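PDB 6LZH: GrgF from Penicillium sp. sh18, which acts as a polyketide transferase of the alpha/beta-hydrolase fold in the biosynthesis of gregatin A, a fungal polyketide with an alkylated furanone core. Local coordinates for residues C243-E246 / D247-C251; I280-R283 / Q284-F287. One frame throughout, in Å; residues are numbered along the deposited sequence.

Interaction 1: residues C243-E246 / D247-C251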
# COMPACT_ATOMS: atom_id res chain seq x y z
N CYS A 243 -3.68 -18.93 -11.66
CA CYS A 243 -2.55 -18.10 -11.25
C CYS A 243 -1.41 -18.51 -12.17
O CYS A 243 -0.66 -19.44 -11.84
CB CYS A 243 -2.15 -18.35 -9.79
SG CYS A 243 -3.26 -17.76 -8.55
N PRO A 244 -1.23 -17.85 -13.34
CA PRO A 244 -0.28 -18.34 -14.36
C PRO A 244 1.06 -18.82 -13.80
O PRO A 244 1.74 -18.10 -13.07
CB PRO A 244 -0.10 -17.11 -15.26
CG PRO A 244 -1.46 -16.43 -15.21
CD PRO A 244 -1.95 -16.64 -13.78
N THR A 245 1.41 -20.06 -14.13
CA THR A 245 2.73 -20.58 -13.75
C THR A 245 3.85 -19.62 -14.12
O THR A 245 4.80 -19.44 -13.35
CB THR A 245 2.93 -21.95 -14.41
OG1 THR A 245 1.91 -22.86 -13.96
CG2 THR A 245 4.31 -22.54 -14.09
N GLU A 246 3.74 -18.96 -15.28
CA GLU A 246 4.78 -18.00 -15.66
C GLU A 246 4.89 -16.88 -14.64
O GLU A 246 6.00 -16.46 -14.30
CB GLU A 246 4.50 -17.42 -17.04
CG GLU A 246 4.79 -18.36 -18.18
CD GLU A 246 4.27 -17.78 -19.49
OE1 GLU A 246 3.09 -17.36 -19.52
OE2 GLU A 246 5.03 -17.74 -20.47
N ASP A 247 3.75 -16.37 -14.15
CA ASP A 247 3.77 -15.33 -13.13
C ASP A 247 4.46 -15.83 -11.86
O ASP A 247 5.28 -15.12 -11.27
CB ASP A 247 2.34 -14.89 -12.79
CG ASP A 247 1.72 -14.03 -13.87
OD1 ASP A 247 2.45 -13.59 -14.79
OD2 ASP A 247 0.50 -13.79 -13.78
N GLN A 248 4.10 -17.03 -11.40
CA GLN A 248 4.70 -17.56 -10.17
C GLN A 248 6.22 -17.72 -10.33
O GLN A 248 6.98 -17.39 -9.41
CB GLN A 248 4.08 -18.92 -9.81
CG GLN A 248 2.55 -18.91 -9.57
CD GLN A 248 1.99 -20.31 -9.26
OE1 GLN A 248 2.59 -21.08 -8.49
NE2 GLN A 248 0.84 -20.64 -9.86
N LEU A 249 6.67 -18.21 -11.48
CA LEU A 249 8.11 -18.39 -11.68
C LEU A 249 8.80 -17.05 -11.82
O LEU A 249 9.95 -16.90 -11.38
CB LEU A 249 8.36 -19.26 -12.92
CG LEU A 249 7.83 -20.69 -12.74
CD1 LEU A 249 8.22 -21.59 -13.90
CD2 LEU A 249 8.30 -21.28 -11.40
N ASN A 250 8.12 -16.07 -12.40
CA ASN A 250 8.65 -14.71 -12.43
C ASN A 250 8.88 -14.20 -11.01
O ASN A 250 9.94 -13.64 -10.71
CB ASN A 250 7.68 -13.81 -13.20
CG ASN A 250 7.83 -13.97 -14.72
OD1 ASN A 250 8.83 -14.52 -15.19
ND2 ASN A 250 6.85 -13.48 -15.49
N CYS A 251 7.92 -14.42 -10.12
CA CYS A 251 8.12 -14.03 -8.73
C CYS A 251 9.31 -14.77 -8.12
O CYS A 251 10.17 -14.16 -7.47
CB CYS A 251 6.83 -14.29 -7.95
SG CYS A 251 6.88 -13.70 -6.23
O HOH W 1 8.24 -17.12 -15.79
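D247 lies alongside the ring of P244, both side chains pointing the same way. P244 holds the N-cap position of helix 245-254, and D247 sits in its first turn. The carboxylate oxygen OD2 of D247 lies 3.6 Å from CG of P244. The CG of D247 stands beside its own backbone N (chi1 -74°), which brings the carboxylate to the proline. At this N-terminal end the helix dipole would probably favour the negative charge of D247. E246 uses its carbonyl instead. E246 O accepts N250 N at 2.9 Å and also a water, which donates a second bond to OD1 of N250. Q248 reaches back with an extended chain past the helix start. NE2 of Q248 hydrogen-bonds to C243 O at 2.8 Å, with an N-H...O angle of 157°. The acceptor lies almost in the plane of the Q248 amide. Beyond the turn, Q248 OE1 bonds to OG1 of T236, and NE2 makes a weak bond to OD2 of D240. D240 is a likely active-site residue, and its OD1 accepts the backbone N of C243. The Q248 amide therefore ties the loop before the helix to its first turn, and its weak bond to OD2 is consistent with a second-shell role in positioning D240.

Interaction 2: residues I280-R283 / Q284-F287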
# COMPACT_ATOMS: atom_id res chain seq x y z
N ILE A 280 3.47 -34.17 -1.48
CA ILE A 280 3.56 -32.71 -1.53
C ILE A 280 3.88 -32.16 -0.15
O ILE A 280 4.78 -31.33 0.02
CB ILE A 280 2.24 -32.12 -2.09
CG1 ILE A 280 2.01 -32.59 -3.54
CG2 ILE A 280 2.24 -30.60 -1.97
CD1 ILE A 280 0.65 -32.10 -4.14
N LEU A 281 3.15 -32.63 0.87
CA LEU A 281 3.34 -32.08 2.21
C LEU A 281 4.63 -32.59 2.86
O LEU A 281 5.26 -31.86 3.64
CB LEU A 281 2.11 -32.39 3.07
CG LEU A 281 0.80 -31.73 2.59
CD1 LEU A 281 -0.36 -32.06 3.52
CD2 LEU A 281 0.96 -30.21 2.47
N ASN A 282 5.04 -33.83 2.57
CA ASN A 282 6.33 -34.32 3.09
C ASN A 282 7.48 -33.46 2.60
O ASN A 282 8.43 -33.20 3.35
CB ASN A 282 6.56 -35.76 2.67
CG ASN A 282 6.00 -36.73 3.66
OD1 ASN A 282 6.01 -36.45 4.86
ND2 ASN A 282 5.48 -37.86 3.19
N ARG A 283 7.41 -33.02 1.35
CA ARG A 283 8.43 -32.14 0.79
C ARG A 283 8.49 -30.82 1.55
O ARG A 283 9.57 -30.36 1.94
CB ARG A 283 8.15 -31.93 -0.70
CG ARG A 283 8.94 -30.79 -1.37
CD ARG A 283 10.44 -31.11 -1.49
NE ARG A 283 11.12 -30.06 -2.24
CZ ARG A 283 11.08 -29.96 -3.56
NH1 ARG A 283 10.42 -30.87 -4.26
NH2 ARG A 283 11.71 -28.97 -4.18
N GLN A 284 7.32 -30.21 1.79
CA GLN A 284 7.25 -28.96 2.55
C GLN A 284 7.68 -29.17 3.99
O GLN A 284 8.35 -28.31 4.57
CB GLN A 284 5.83 -28.39 2.50
CG GLN A 284 5.43 -27.90 1.11
CD GLN A 284 3.94 -27.59 1.00
OE1 GLN A 284 3.32 -27.15 1.96
NE2 GLN A 284 3.37 -27.84 -0.18
N LEU A 285 7.29 -30.29 4.59
CA LEU A 285 7.75 -30.62 5.93
C LEU A 285 9.28 -30.76 5.98
O LEU A 285 9.92 -30.30 6.93
CB LEU A 285 7.07 -31.91 6.38
CG LEU A 285 7.59 -32.46 7.71
CD1 LEU A 285 7.09 -31.56 8.82
CD2 LEU A 285 7.10 -33.90 7.89
N ASP A 286 9.87 -31.37 4.95
CA ASP A 286 11.32 -31.50 4.91
C ASP A 286 11.99 -30.12 4.80
O ASP A 286 13.00 -29.86 5.47
CB ASP A 286 11.73 -32.39 3.73
CG ASP A 286 13.20 -32.77 3.78
OD1 ASP A 286 13.56 -33.56 4.68
OD2 ASP A 286 14.00 -32.27 2.95
N PHE A 287 11.43 -29.25 3.97
CA PHE A 287 11.90 -27.87 3.89
C PHE A 287 11.89 -27.21 5.26
O PHE A 287 12.88 -26.62 5.69
CB PHE A 287 11.04 -27.09 2.90
CG PHE A 287 11.27 -25.61 2.92
CD1 PHE A 287 12.34 -25.06 2.24
CD2 PHE A 287 10.41 -24.76 3.60
CE1 PHE A 287 12.56 -23.67 2.24
CE2 PHE A 287 10.63 -23.36 3.60
CZ PHE A 287 11.69 -22.84 2.94
O HOH W 2 5.36 -29.34 -2.04
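Helix 277-292 of the alpha/beta-hydrolase fold carries this contact between neighbours three and four residues apart, centred on Q284. The Q284 side chain lies alongside I280, and NE2 of Q284 is 3.5 Å from CG2 of I280. On the other side, OE1 of Q284 lies 3.9 Å from CD2 of L281. With CG turned away from the carbonyl carbon (chi1 -68°), the extended chain of Q284 runs back along the helix toward I280. A water completes this turn. It donates to the I280 O at 2.9 Å and accepts from Q284 NE2 at 3.1 Å. I280 O also accepts Q284 N, in a longer backbone bond of 3.3 Å, so two donors share it. The stronger polar partner lies elsewhere: OE1 bonds to NE1 of W112. With an alanine here the amide is gone, and W112 NE1 would probably lose this acceptor and the bridging water its NE2 donor. OD2 of D286 forms a salt bridge with NE of R290, further along the same helix. Q284 and F287 face strands 133-137 and 232-237, and L281 and L285 pack on W55 of helix 49-58, as expected of a helix that flanks the central sheet of an alpha/beta hydrolase.

Interactions 1 and 2 are separate turns of two helices, 245-254 and 277-292. They do not touch; their nearest atoms are about 11 Å apart. Both are partly buried, but interaction 2 has more buried residues, while interaction 1 has two exposed ones. Both helices meet strand 232-237 through a glutamine: Q248 touches M234 and Q284 touches M233. Their settings differ. Interaction 1 starts a helix in the beta-alpha-beta unit between strands 232-237 and 259-264, and it borders the likely active-site residues D240 and H269. Interaction 2 lies mid-helix, farther from D240, where the buried Q284 amide lies among apolar side chains, hydrogen-bonded to W112 and to a water.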